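PDB 5D8N: leucine aminopeptidase A1, chloroplastic from Solanum lycopersicum, which is a hexameric metalloaminopeptidase that removes N-terminal amino acids, preferably leucine, from peptides, and also acts as a protein-folding chaperone. Local coordinates for residues Glu53-Arg58 and Ala143-Asp148; Ala130-Ser135 and Ser183-Leu188; Glu348-Val353 and Cys400-Glu405; Gly368-Ala373 and Ser465-Met470; Glu438-Ala443 and Glu448-Met453. The protein carries 1 engineered substitution. One frame throughout, in Å; residues are numbered along the deposited sequence. Where two conformers were deposited one is given.

How the contacts relate
The five contacts are spread over both halves of the chain, and none lies at the magnesium-binding residues of the active site. Contacts 1 and 2 belong to the N-terminal macro-like sheet, where strands 139-144 and 187-191 are neighbours; their centres are about 24 Å apart. Contacts 3 and 5 both reach the eight-stranded catalytic sheet, which includes strand 293-305 with its metal ligands Lys300 and Asp305, and their centres are about 21 Å apart. Contact 4 builds on a small outlying sheet, about 27 Å from contact 3 and about 62 Å from contact 1, centre to centre. Contact 5 is nested within the chain loop that contact 4 closes, while contacts 3 and 4 interleave along the sequence.

Contact 1: residues Glu53-Arg58 and Ala143-Asp148; sequences ENDMAR and ALASTD
Asp55 reaches across to Ser146 with one carboxylate oxygen and to a shared water with the other. The direct bond is short: Ser146 OG donates to Asp55 OD1 at 2.7 Å, arriving on the syn side of the carboxylate and 24° out of its plane. Asp55 CG stands opposite its own carbonyl carbon (chi1 -66°), which lets the carboxylate face the other loop while OD2 still meets Thr52 N. The bond is described for one of the two Ser146 conformers.

The indirect link runs through water 1, which donates to Asp55 OD2 at 2.6 Å and accepts from Ser146 N at 2.9 Å. Because Asp55 OD2 is also hydrogen-bonded to Thr52 N, it ties the residues just before its own 3-10 turn, 54-56, to the bridge. The two segments follow adjacent parallel strands, 46-52 and 139-144, in the sheet of the macro-like N-terminal domain; the carboxylate therefore joins the loops at the C-terminal ends of two neighbouring parallel strands. An alanine in place of Asp55 would probably deprive Thr52 N of an acceptor and break the water bridge, leaving the Ser146 hydroxyl and the water without this carboxylate.

Apolar contact is slight. The methyl of Ala145 lies over one face of the carboxylate, with Ala145 CB 3.7 Å from Asp55 OD2 and 4.1 Å from Asp55 CB. The same methyl packs on Ile49 and Ala51 of strand 46-52, and Ala145 O is held by the side-chain amide of Asn66.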
# COMPACT_ATOMS: atom_id res chain seq x y z
N GLU A 53 36.68 -14.07 30.11
CA GLU A 53 37.40 -12.81 30.34
C GLU A 53 38.37 -12.94 31.50
O GLU A 53 39.52 -12.54 31.38
CB GLU A 53 36.45 -11.64 30.57
CG GLU A 53 35.54 -11.42 29.38
CD GLU A 53 34.71 -10.16 29.47
OE1 GLU A 53 33.55 -10.17 29.02
OE2 GLU A 53 35.29 -9.10 29.79
N ASN A 54 37.95 -13.61 32.57
CA ASN A 54 38.83 -13.83 33.70
C ASN A 54 40.02 -14.73 33.37
O ASN A 54 41.13 -14.52 33.89
CB ASN A 54 38.05 -14.41 34.88
CG ASN A 54 37.10 -13.42 35.54
OD1 ASN A 54 37.14 -12.20 35.31
ND2 ASN A 54 36.24 -13.95 36.40
N ASP A 55 39.80 -15.74 32.53
CA ASP A 55 40.89 -16.61 32.05
C ASP A 55 41.99 -15.84 31.31
O ASP A 55 43.11 -16.35 31.19
CB ASP A 55 40.36 -17.66 31.06
CG ASP A 55 39.42 -18.66 31.70
OD1 ASP A 55 39.50 -18.88 32.92
OD2 ASP A 55 38.66 -19.30 30.94
N MET A 56 41.68 -14.66 30.78
CA MET A 56 42.65 -13.86 30.01
C MET A 56 43.41 -12.81 30.84
O MET A 56 44.14 -11.98 30.29
CB MET A 56 41.93 -13.16 28.86
CG MET A 56 41.28 -14.12 27.88
SD MET A 56 42.45 -15.30 27.18
CE MET A 56 43.61 -14.17 26.42
N ALA A 57 43.28 -12.86 32.16
CA ALA A 57 43.95 -11.87 32.99
C ALA A 57 45.47 -11.96 32.83
O ALA A 57 46.04 -13.04 32.71
CB ALA A 57 43.57 -12.05 34.45
N ARG A 58 46.12 -10.80 32.86
CA ARG A 58 47.57 -10.76 32.78
C ARG A 58 48.20 -10.21 34.05
O ARG A 58 47.54 -9.55 34.85
CB ARG A 58 48.00 -9.93 31.58
CG ARG A 58 47.49 -10.49 30.27
CD ARG A 58 47.84 -9.56 29.12
NE ARG A 58 47.44 -10.09 27.82
CZ ARG A 58 48.28 -10.27 26.80
NH1 ARG A 58 49.59 -10.05 26.95
NH2 ARG A 58 47.80 -10.62 25.61
N ALA A 143 39.38 -27.64 24.27
CA ALA A 143 39.52 -27.63 25.72
C ALA A 143 39.07 -26.29 26.32
O ALA A 143 39.02 -25.28 25.62
CB ALA A 143 40.99 -27.85 26.05
N LEU A 144 38.80 -26.27 27.62
CA LEU A 144 38.59 -25.03 28.37
C LEU A 144 39.88 -24.55 28.99
O LEU A 144 40.69 -25.35 29.45
CB LEU A 144 37.57 -25.21 29.49
CG LEU A 144 36.22 -25.76 29.04
CD1 LEU A 144 35.25 -25.85 30.20
CD2 LEU A 144 35.64 -24.87 27.95
N ALA A 145 40.10 -23.24 29.03
CA ALA A 145 41.30 -22.72 29.64
C ALA A 145 41.27 -22.99 31.14
O ALA A 145 42.32 -23.13 31.76
CB ALA A 145 41.45 -21.23 29.40
N SER A 146 40.08 -23.06 31.72
CA SER A 146 39.99 -23.44 33.12
C SER A 146 38.78 -24.31 33.43
O SER A 146 37.66 -24.06 32.99
CB SER A 146 40.02 -22.21 34.04
OG SER A 146 38.92 -21.36 33.80
N THR A 147 39.06 -25.38 34.17
CA THR A 147 38.05 -26.27 34.75
C THR A 147 38.02 -26.26 36.29
O THR A 147 37.35 -27.10 36.89
CB THR A 147 38.31 -27.72 34.27
OG1 THR A 147 39.64 -28.13 34.63
CG2 THR A 147 38.16 -27.81 32.73
N ASP A 148 38.66 -25.29 36.94
CA ASP A 148 38.65 -25.22 38.41
C ASP A 148 37.26 -25.03 39.02
O ASP A 148 36.43 -24.26 38.52
CB ASP A 148 39.60 -24.14 38.95
CG ASP A 148 41.06 -24.57 38.93
OD1 ASP A 148 41.35 -25.78 38.79
OD2 ASP A 148 41.93 -23.67 39.03
O HOH W 1 37.88 -21.73 30.38

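Contact 2: residues Ala130-Ser135 and Ser183-Leu188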
# COMPACT_ATOMS: atom_id res chain seq x y z
N ALA A 130 33.98 -23.66 12.87
CA ALA A 130 34.21 -22.60 11.91
C ALA A 130 35.70 -22.43 11.64
O ALA A 130 36.11 -22.19 10.51
CB ALA A 130 33.57 -21.29 12.37
N ALA A 131 36.52 -22.49 12.69
CA ALA A 131 37.95 -22.30 12.52
C ALA A 131 38.51 -23.54 11.79
O ALA A 131 39.40 -23.43 10.96
CB ALA A 131 38.62 -22.13 13.87
N ALA A 132 37.90 -24.70 11.97
CA ALA A 132 38.35 -25.90 11.27
C ALA A 132 38.07 -25.79 9.77
O ALA A 132 38.88 -26.16 8.90
CB ALA A 132 37.69 -27.14 11.84
N LYS A 133 36.88 -25.29 9.47
CA LYS A 133 36.46 -25.13 8.10
C LYS A 133 37.39 -24.14 7.44
O LYS A 133 37.84 -24.38 6.33
CB LYS A 133 35.02 -24.64 8.08
CG LYS A 133 34.42 -24.53 6.70
CD LYS A 133 32.93 -24.23 6.76
CE LYS A 133 32.29 -23.97 5.41
NZ LYS A 133 32.98 -22.93 4.60
N SER A 134 37.71 -23.04 8.11
CA SER A 134 38.48 -21.99 7.48
C SER A 134 39.97 -22.34 7.35
O SER A 134 40.69 -21.67 6.62
CB SER A 134 38.33 -20.66 8.22
OG SER A 134 39.03 -20.73 9.45
N SER A 135 40.41 -23.43 7.97
CA SER A 135 41.80 -23.90 7.77
C SER A 135 41.88 -25.33 7.24
O SER A 135 42.93 -25.95 7.28
CB SER A 135 42.56 -23.80 9.09
OG SER A 135 41.98 -24.70 10.02
N SER A 183 33.15 -31.28 3.71
CA SER A 183 33.81 -31.01 4.99
C SER A 183 35.08 -31.86 5.19
O SER A 183 35.10 -33.08 4.98
CB SER A 183 32.85 -31.24 6.16
OG SER A 183 33.49 -31.05 7.41
N THR A 184 36.13 -31.19 5.65
CA THR A 184 37.39 -31.86 5.92
C THR A 184 37.42 -32.50 7.31
O THR A 184 38.37 -33.24 7.64
CB THR A 184 38.57 -30.87 5.79
OG1 THR A 184 38.36 -29.75 6.68
CG2 THR A 184 38.66 -30.37 4.35
N LEU A 185 36.52 -32.08 8.19
CA LEU A 185 36.63 -32.44 9.61
C LEU A 185 36.35 -33.92 9.86
O LEU A 185 35.32 -34.44 9.45
CB LEU A 185 35.70 -31.59 10.46
CG LEU A 185 35.85 -31.81 11.95
CD1 LEU A 185 37.28 -31.52 12.38
CD2 LEU A 185 34.90 -30.89 12.69
N GLU A 186 37.31 -34.63 10.44
CA GLU A 186 37.18 -36.07 10.59
C GLU A 186 37.13 -36.48 12.05
O GLU A 186 36.57 -37.52 12.38
CB GLU A 186 38.35 -36.78 9.92
CG GLU A 186 38.26 -36.79 8.40
CD GLU A 186 39.50 -37.38 7.73
OE1 GLU A 186 40.38 -37.95 8.42
OE2 GLU A 186 39.57 -37.26 6.49
N SER A 187 37.83 -35.76 12.91
CA SER A 187 37.85 -36.15 14.31
C SER A 187 37.88 -34.95 15.25
O SER A 187 38.44 -33.91 14.94
CB SER A 187 39.02 -37.10 14.60
OG SER A 187 40.27 -36.44 14.66
N LEU A 188 37.32 -35.14 16.43
CA LEU A 188 37.37 -34.17 17.51
C LEU A 188 37.80 -34.90 18.77
O LEU A 188 37.13 -35.85 19.20
CB LEU A 188 35.99 -33.56 17.72
CG LEU A 188 35.75 -32.82 19.05
CD1 LEU A 188 36.55 -31.54 19.16
CD2 LEU A 188 34.28 -32.51 19.22
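Peptide planes are the flat groups where Ala132 meets Leu185 and Thr184, for none of the three carries a ring. Thr184 OG1 stands well out of the peptide plane after Ala132, off one of its faces and 4.3 Å from Ala132 O, a distance too long for a bond; that hydroxyl is instead hydrogen-bonded to Ala137 O, in the turn after the helix. The neighbouring carbonyl, that of Ala131, takes a hydrogen bond from Ser135 OG at 3.0 Å. The donor sits 24° out of the carbonyl plane, with a C=O...donor angle of 143°. This bond links Ser135 back to Ala131, four residues earlier.

The apolar part is a single methyl against one branch of a leucine: Ala132 CB comes within 4.4 Å of Leu185 CD1. This places the C-terminal part of helix 119-134 against the loop that leads into strand 187-191, beside the macro-like sheet, with helix 152-170 also at hand. Both side chains also touch Ile140 of strand 139-144, the strand beside 187-191, while Leu185 reaches on to Val166 and Ser170 of helix 152-170.

Leu185 lies in a turn fixed by Ser183. The hydroxyl of Ser183 accepts from Leu185 N at 3.3 Å, with an N-H...O angle of 155°, which makes an ST turn.

Contact 3: residues Glu348-Val353 and Cys400-Glu405; sequences EVHFIV and CNQGVE
His350 presents one face of its imidazole to Gln402 in a CH-pi contact. Gln402 CB sits 4.3 Å from the ring centroid, only 12° off the ring normal and hence nearly over the centre. Beside it, the CG1 methyl of Val404 meets the ring obliquely, 3.7 Å from His350 CD2. His350 CG lies anti to the carbonyl carbon, beside the backbone N, and this setting carries the ring to both partners.

Hydrogen bonds fix the rotation of the ring. His350 NE2 donates to Glu348 OE2 at 2.7 Å, with an N-H...O angle of 143°; the oxygen offers its anti lone pair and stands 19° out of the imidazole plane. The other ring nitrogen is hydrogen-bonded to His281 NE2 on strand 278-284, so both ring nitrogens have partners, and the carboxylate would tend to favour a proton on His350 NE2.

The segments come from the catalytic domain's alpha/beta fold: strand 347-358 in the central sheet, and the turn by which helix 388-401 passes into strand 406-411, parallel to it, with strand 293-305 between the two. An alanine at His350 would probably leave Glu348 and His281 without their shared mate and open a gap beneath Gln402 and Val404.

Backbone bonds shape the turn itself. Gly403 N bonds to Cys400 O at 3.0 Å, and Gly403 takes a positive phi as the chain leaves the helix. Gln402 O is held by Lys294 NZ of strand 293-305.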
# COMPACT_ATOMS: atom_id res chain seq x y z
N GLU A 348 5.83 -43.74 25.91
CA GLU A 348 5.30 -44.06 24.60
C GLU A 348 5.06 -42.73 23.92
O GLU A 348 4.36 -41.89 24.47
CB GLU A 348 4.01 -44.87 24.73
CG GLU A 348 3.27 -45.16 23.43
CD GLU A 348 1.95 -45.89 23.65
OE1 GLU A 348 1.91 -46.91 24.36
OE2 GLU A 348 0.93 -45.49 23.05
N VAL A 349 5.66 -42.53 22.76
CA VAL A 349 5.60 -41.22 22.09
C VAL A 349 5.01 -41.36 20.70
O VAL A 349 5.54 -42.08 19.85
CB VAL A 349 6.98 -40.56 21.95
CG1 VAL A 349 6.85 -39.15 21.40
CG2 VAL A 349 7.67 -40.46 23.30
N HIS A 350 3.94 -40.61 20.47
CA HIS A 350 3.33 -40.55 19.15
C HIS A 350 3.76 -39.30 18.41
O HIS A 350 3.78 -38.20 18.98
CB HIS A 350 1.81 -40.55 19.32
CG HIS A 350 1.30 -41.80 19.97
ND1 HIS A 350 0.74 -42.82 19.24
CD2 HIS A 350 1.25 -42.18 21.26
CE1 HIS A 350 0.45 -43.82 20.05
NE2 HIS A 350 0.68 -43.42 21.29
N PHE A 351 4.30 -39.50 17.21
CA PHE A 351 4.73 -38.40 16.36
C PHE A 351 3.75 -38.24 15.21
O PHE A 351 3.55 -39.18 14.43
CB PHE A 351 6.13 -38.65 15.80
CG PHE A 351 7.16 -39.05 16.82
CD1 PHE A 351 7.20 -40.35 17.31
CD2 PHE A 351 8.04 -38.12 17.32
CE1 PHE A 351 8.18 -40.71 18.22
CE2 PHE A 351 8.96 -38.45 18.31
CZ PHE A 351 9.03 -39.74 18.76
N ILE A 352 3.10 -37.09 15.12
CA ILE A 352 1.96 -36.90 14.22
C ILE A 352 2.10 -35.66 13.34
O ILE A 352 2.38 -34.59 13.85
CB ILE A 352 0.67 -36.83 15.05
CG1 ILE A 352 0.40 -38.19 15.69
CG2 ILE A 352 -0.50 -36.41 14.19
CD1 ILE A 352 -0.52 -38.12 16.89
N VAL A 353 2.05 -35.86 12.03
CA VAL A 353 2.14 -34.79 11.05
C VAL A 353 1.09 -34.97 9.95
O VAL A 353 1.11 -35.96 9.22
CB VAL A 353 3.51 -34.75 10.37
CG1 VAL A 353 3.53 -33.67 9.30
CG2 VAL A 353 4.61 -34.46 11.39
N CYS A 400 -5.36 -36.71 20.41
CA CYS A 400 -6.19 -36.98 21.58
C CYS A 400 -6.83 -38.37 21.51
O CYS A 400 -6.96 -39.03 22.51
CB CYS A 400 -7.25 -35.90 21.79
SG CYS A 400 -6.57 -34.28 22.22
N ASN A 401 -7.17 -38.81 20.30
CA ASN A 401 -7.81 -40.10 20.12
C ASN A 401 -6.86 -41.28 20.25
O ASN A 401 -7.33 -42.40 20.38
CB ASN A 401 -8.50 -40.20 18.76
CG ASN A 401 -9.78 -39.39 18.71
OD1 ASN A 401 -10.32 -39.04 19.75
ND2 ASN A 401 -10.22 -39.03 17.52
N GLN A 402 -5.56 -41.02 20.35
CA GLN A 402 -4.62 -42.07 20.68
C GLN A 402 -4.54 -42.31 22.20
O GLN A 402 -3.77 -43.15 22.67
CB GLN A 402 -3.24 -41.73 20.12
CG GLN A 402 -3.18 -41.49 18.63
CD GLN A 402 -4.07 -42.44 17.84
OE1 GLN A 402 -5.12 -42.05 17.28
NE2 GLN A 402 -3.61 -43.68 17.74
N GLY A 403 -5.27 -41.52 22.98
CA GLY A 403 -5.26 -41.71 24.42
C GLY A 403 -4.00 -41.23 25.10
O GLY A 403 -3.69 -41.67 26.21
N VAL A 404 -3.36 -40.20 24.55
CA VAL A 404 -2.21 -39.63 25.23
C VAL A 404 -2.59 -38.80 26.46
O VAL A 404 -3.67 -38.26 26.55
CB VAL A 404 -1.30 -38.86 24.26
CG1 VAL A 404 -0.80 -39.80 23.17
CG2 VAL A 404 -2.03 -37.68 23.65
N GLU A 405 -1.62 -38.59 27.33
CA GLU A 405 -1.76 -37.75 28.52
C GLU A 405 -1.30 -36.30 28.25
O GLU A 405 -1.82 -35.35 28.83
CB GLU A 405 -0.91 -38.42 29.60
CG GLU A 405 -0.75 -37.68 30.92
CD GLU A 405 0.12 -38.42 31.93
OE1 GLU A 405 0.44 -39.61 31.69
OE2 GLU A 405 0.41 -37.83 32.99

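Contact 4: residues Gly368-Ala373 and Ser465-Met470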
# COMPACT_ATOMS: atom_id res chain seq x y z
N GLY A 368 -14.03 -18.02 2.68
CA GLY A 368 -15.46 -18.06 3.01
C GLY A 368 -16.03 -19.47 3.17
O GLY A 368 -17.10 -19.67 3.75
N ASP A 369 -15.34 -20.46 2.61
CA ASP A 369 -15.80 -21.83 2.73
C ASP A 369 -15.95 -22.20 4.20
O ASP A 369 -15.20 -21.73 5.05
CB ASP A 369 -14.82 -22.81 2.07
CG ASP A 369 -14.94 -22.84 0.55
OD1 ASP A 369 -15.78 -22.13 -0.04
OD2 ASP A 369 -14.21 -23.64 -0.07
N ILE A 370 -16.85 -23.14 4.47
CA ILE A 370 -17.04 -23.60 5.83
C ILE A 370 -16.70 -25.08 5.88
O ILE A 370 -17.26 -25.87 5.12
CB ILE A 370 -18.48 -23.41 6.31
CG1 ILE A 370 -18.81 -21.93 6.44
CG2 ILE A 370 -18.67 -24.10 7.65
CD1 ILE A 370 -20.29 -21.65 6.65
N VAL A 371 -15.68 -25.43 6.67
CA VAL A 371 -15.18 -26.80 6.72
C VAL A 371 -15.49 -27.36 8.09
O VAL A 371 -15.64 -26.61 9.07
CB VAL A 371 -13.67 -26.84 6.44
CG1 VAL A 371 -13.35 -26.11 5.14
CG2 VAL A 371 -12.88 -26.19 7.56
N THR A 372 -15.56 -28.68 8.18
CA THR A 372 -15.93 -29.34 9.41
C THR A 372 -14.80 -30.24 9.89
O THR A 372 -14.42 -31.22 9.23
CB THR A 372 -17.23 -30.13 9.18
OG1 THR A 372 -18.22 -29.23 8.65
CG2 THR A 372 -17.78 -30.80 10.45
N ALA A 373 -14.27 -29.94 11.07
CA ALA A 373 -13.19 -30.76 11.64
C ALA A 373 -13.73 -32.09 12.16
O ALA A 373 -14.95 -32.30 12.23
CB ALA A 373 -12.50 -30.01 12.77
N SER A 465 -18.06 -16.46 14.45
CA SER A 465 -18.50 -16.39 13.07
C SER A 465 -19.98 -16.06 13.12
O SER A 465 -20.66 -16.47 14.04
CB SER A 465 -18.30 -17.74 12.36
OG SER A 465 -18.90 -17.77 11.07
N GLY A 466 -20.48 -15.43 12.06
CA GLY A 466 -21.90 -15.20 11.90
C GLY A 466 -22.66 -16.36 11.30
O GLY A 466 -23.92 -16.36 11.35
N VAL A 467 -21.94 -17.40 10.86
CA VAL A 467 -22.56 -18.60 10.28
C VAL A 467 -22.03 -19.92 10.83
O VAL A 467 -22.79 -20.90 10.95
CB VAL A 467 -22.45 -18.61 8.75
CG1 VAL A 467 -23.38 -17.58 8.13
CG2 VAL A 467 -21.02 -18.31 8.31
N ALA A 468 -20.74 -19.98 11.14
CA ALA A 468 -20.11 -21.23 11.62
C ALA A 468 -19.83 -21.15 13.11
O ALA A 468 -20.14 -20.16 13.74
CB ALA A 468 -18.82 -21.52 10.84
N ASP A 469 -19.22 -22.19 13.68
CA ASP A 469 -18.82 -22.15 15.10
C ASP A 469 -17.74 -21.10 15.33
O ASP A 469 -17.61 -20.60 16.42
CB ASP A 469 -18.33 -23.52 15.62
CG ASP A 469 -19.44 -24.58 15.68
OD1 ASP A 469 -20.64 -24.24 15.61
OD2 ASP A 469 -19.10 -25.77 15.54
N MET A 470 -16.85 -20.88 14.37
CA MET A 470 -15.73 -19.98 14.57
C MET A 470 -15.19 -19.60 13.21
O MET A 470 -15.47 -20.28 12.22
CB MET A 470 -14.63 -20.62 15.40
CG MET A 470 -13.86 -21.72 14.67
SD MET A 470 -12.97 -22.87 15.78
CE MET A 470 -14.29 -23.88 16.40
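Ile370 touches two successive residues of the facing loop, one with each of its branches. The longer branch ends at CD1, 3.8 Å from Val467 CG2, and the shorter one brings CG2 to 4.1 Å from Ala468 CB. The branch at CB sends the two arms apart, and chi1 of -68° places CG1 opposite the carbonyl carbon and CG2 opposite the backbone N. The contact is described for one of the two Val467 conformers, and is to that extent less certain.

Ser465 shapes the loop. Its hydroxyl accepts from Val467 N at 3.1 Å and from Ala468 N at 2.9 Å, the second almost straight at 170°. The two bonds make an ST turn and an ST motif, and orient the very residues that receive Ile370. Ser465 OG is also hydrogen-bonded to Glu380 OE1, which anchors the turn to strand 378-380.

Beyond this shell the contact borders another copy of the protein. Ile370 O is hydrogen-bonded to Thr20 and Asn225 of the second subunit, and Pro223 of that subunit packs on the Ile370 side chain. Within the chain, strands 370-372 and 470-471 are the outer members of a small sheet centred on 378-380, against which Val467 and Ala468 also rest, while Ala373 touches Asp394 and Ile397 of helix 388-401.

Contact 5: residues Glu438-Ala443 and Glu448-Met453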
# COMPACT_ATOMS: atom_id res chain seq x y z
N GLU A 438 7.39 -27.77 32.68
CA GLU A 438 8.17 -28.86 32.08
C GLU A 438 8.88 -28.36 30.81
O GLU A 438 10.04 -28.72 30.56
CB GLU A 438 7.28 -30.04 31.69
CG GLU A 438 6.76 -30.94 32.81
CD GLU A 438 5.80 -32.02 32.31
OE1 GLU A 438 5.77 -32.41 31.12
OE2 GLU A 438 4.94 -32.45 33.11
N VAL A 439 8.18 -27.59 29.98
CA VAL A 439 8.73 -27.19 28.68
C VAL A 439 9.80 -26.11 28.88
O VAL A 439 10.87 -26.20 28.29
CB VAL A 439 7.64 -26.77 27.69
CG1 VAL A 439 8.23 -26.13 26.43
CG2 VAL A 439 6.82 -27.99 27.29
N VAL A 440 9.57 -25.21 29.82
CA VAL A 440 10.58 -24.22 30.18
C VAL A 440 11.85 -24.89 30.72
O VAL A 440 12.97 -24.53 30.33
CB VAL A 440 10.03 -23.22 31.21
CG1 VAL A 440 11.16 -22.41 31.85
CG2 VAL A 440 9.05 -22.28 30.56
N GLU A 441 11.70 -25.91 31.55
CA GLU A 441 12.87 -26.64 32.06
C GLU A 441 13.58 -27.43 30.95
O GLU A 441 14.81 -27.48 30.91
CB GLU A 441 12.46 -27.56 33.21
CG GLU A 441 12.19 -26.79 34.51
CD GLU A 441 11.49 -27.61 35.61
OE1 GLU A 441 11.31 -28.84 35.45
OE2 GLU A 441 11.05 -27.00 36.61
N ALA A 442 12.82 -27.99 30.02
CA ALA A 442 13.44 -28.74 28.93
C ALA A 442 14.27 -27.81 28.05
O ALA A 442 15.36 -28.18 27.63
CB ALA A 442 12.38 -29.45 28.11
N ALA A 443 13.79 -26.58 27.86
CA ALA A 443 14.49 -25.61 27.04
C ALA A 443 15.72 -25.05 27.73
O ALA A 443 16.73 -24.76 27.10
CB ALA A 443 13.56 -24.46 26.66
N GLU A 448 17.67 -24.02 24.10
CA GLU A 448 16.80 -23.36 23.13
C GLU A 448 15.99 -22.25 23.80
O GLU A 448 15.64 -22.32 24.98
CB GLU A 448 15.91 -24.38 22.44
CG GLU A 448 16.69 -25.35 21.57
CD GLU A 448 15.84 -26.09 20.53
OE1 GLU A 448 14.87 -26.78 20.91
OE2 GLU A 448 16.27 -26.14 19.35
N LYS A 449 15.63 -21.23 23.03
CA LYS A 449 14.93 -20.04 23.55
C LYS A 449 13.45 -20.09 23.25
O LYS A 449 13.04 -20.18 22.09
CB LYS A 449 15.48 -18.75 22.95
CG LYS A 449 16.94 -18.49 23.24
CD LYS A 449 17.42 -17.24 22.51
CE LYS A 449 18.93 -17.15 22.69
NZ LYS A 449 19.51 -15.81 22.46
N LEU A 450 12.66 -19.95 24.33
CA LEU A 450 11.22 -19.85 24.23
C LEU A 450 10.66 -19.06 25.40
O LEU A 450 11.35 -18.83 26.40
CB LEU A 450 10.57 -21.25 24.10
CG LEU A 450 10.83 -22.32 25.15
CD1 LEU A 450 10.04 -22.07 26.42
CD2 LEU A 450 10.48 -23.69 24.62
N TRP A 451 9.41 -18.64 25.29
CA TRP A 451 8.79 -17.79 26.30
C TRP A 451 7.30 -18.06 26.29
O TRP A 451 6.64 -18.02 25.25
CB TRP A 451 9.06 -16.32 25.97
CG TRP A 451 8.69 -15.34 27.05
CD1 TRP A 451 7.53 -14.64 27.17
CD2 TRP A 451 9.48 -14.99 28.20
NE1 TRP A 451 7.57 -13.81 28.27
CE2 TRP A 451 8.78 -13.99 28.90
CE3 TRP A 451 10.70 -15.46 28.71
CZ2 TRP A 451 9.23 -13.48 30.12
CZ3 TRP A 451 11.22 -14.86 29.87
CH2 TRP A 451 10.47 -13.88 30.57
N ARG A 452 6.74 -18.31 27.48
CA ARG A 452 5.32 -18.50 27.58
C ARG A 452 4.57 -17.19 27.31
O ARG A 452 4.97 -16.11 27.76
CB ARG A 452 4.94 -19.05 28.94
CG ARG A 452 3.51 -19.56 28.98
CD ARG A 452 3.06 -19.89 30.39
NE ARG A 452 1.74 -20.51 30.43
CZ ARG A 452 1.13 -20.91 31.54
NH1 ARG A 452 1.76 -20.87 32.70
NH2 ARG A 452 -0.05 -21.52 31.48
N MET A 453 3.48 -17.32 26.57
CA MET A 453 2.59 -16.20 26.29
C MET A 453 1.19 -16.56 26.74
O MET A 453 0.84 -17.74 26.83
CB MET A 453 2.58 -15.93 24.78
CG MET A 453 3.93 -15.50 24.25
SD MET A 453 4.30 -13.79 24.70
CE MET A 453 3.23 -12.91 23.59
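Leu450 fits against helix 433-446 on the side of Val439 and Ala443, and this is the close part of the contact. Its CD2 methyl lies 3.8 Å from Val439 CG1 and equally 3.8 Å from Ala443 CB, so one branch is shared by residues a helical turn apart. Val439 and Leu450 cross at about a right angle. Leu450 CG sits between the backbone N and the carbonyl carbon (chi1 56°), a less common setting that brings both methyls round to the helix. Near the C-terminal end of the helix Ala443 CB also comes to 3.4 Å from Glu448 O, where the chain turns back. The carboxylate of Glu448 is bonded to Thr521 and Gly518.

The outer side is slacker. Val440, exposed to solvent, reaches Leu450 CD1 with its CG2 only at 4.3 Å. The Arg452 side chain leads away from the helix segment to a salt bridge with Asp433 and a hydrogen bond to Thr430 O.

The two segments are the helix and second strand of the beta-alpha-beta unit 426-429, 433-446 and 450-452; the 438-443 part of the helix and strand 450-452 run nearly antiparallel, at 162°, their axes approaching to 9.2 Å. Strand 450-452 is the outermost of its sheet within the chain, and Trp451, turned away from the helix, hydrogen-bonds to Arg452 O of the third subunit. Across the pair itself the side-chain attachment is entirely apolar: methyl packing seats the strand on its helix, and polar partners outside the pair set the course of the charged side chains.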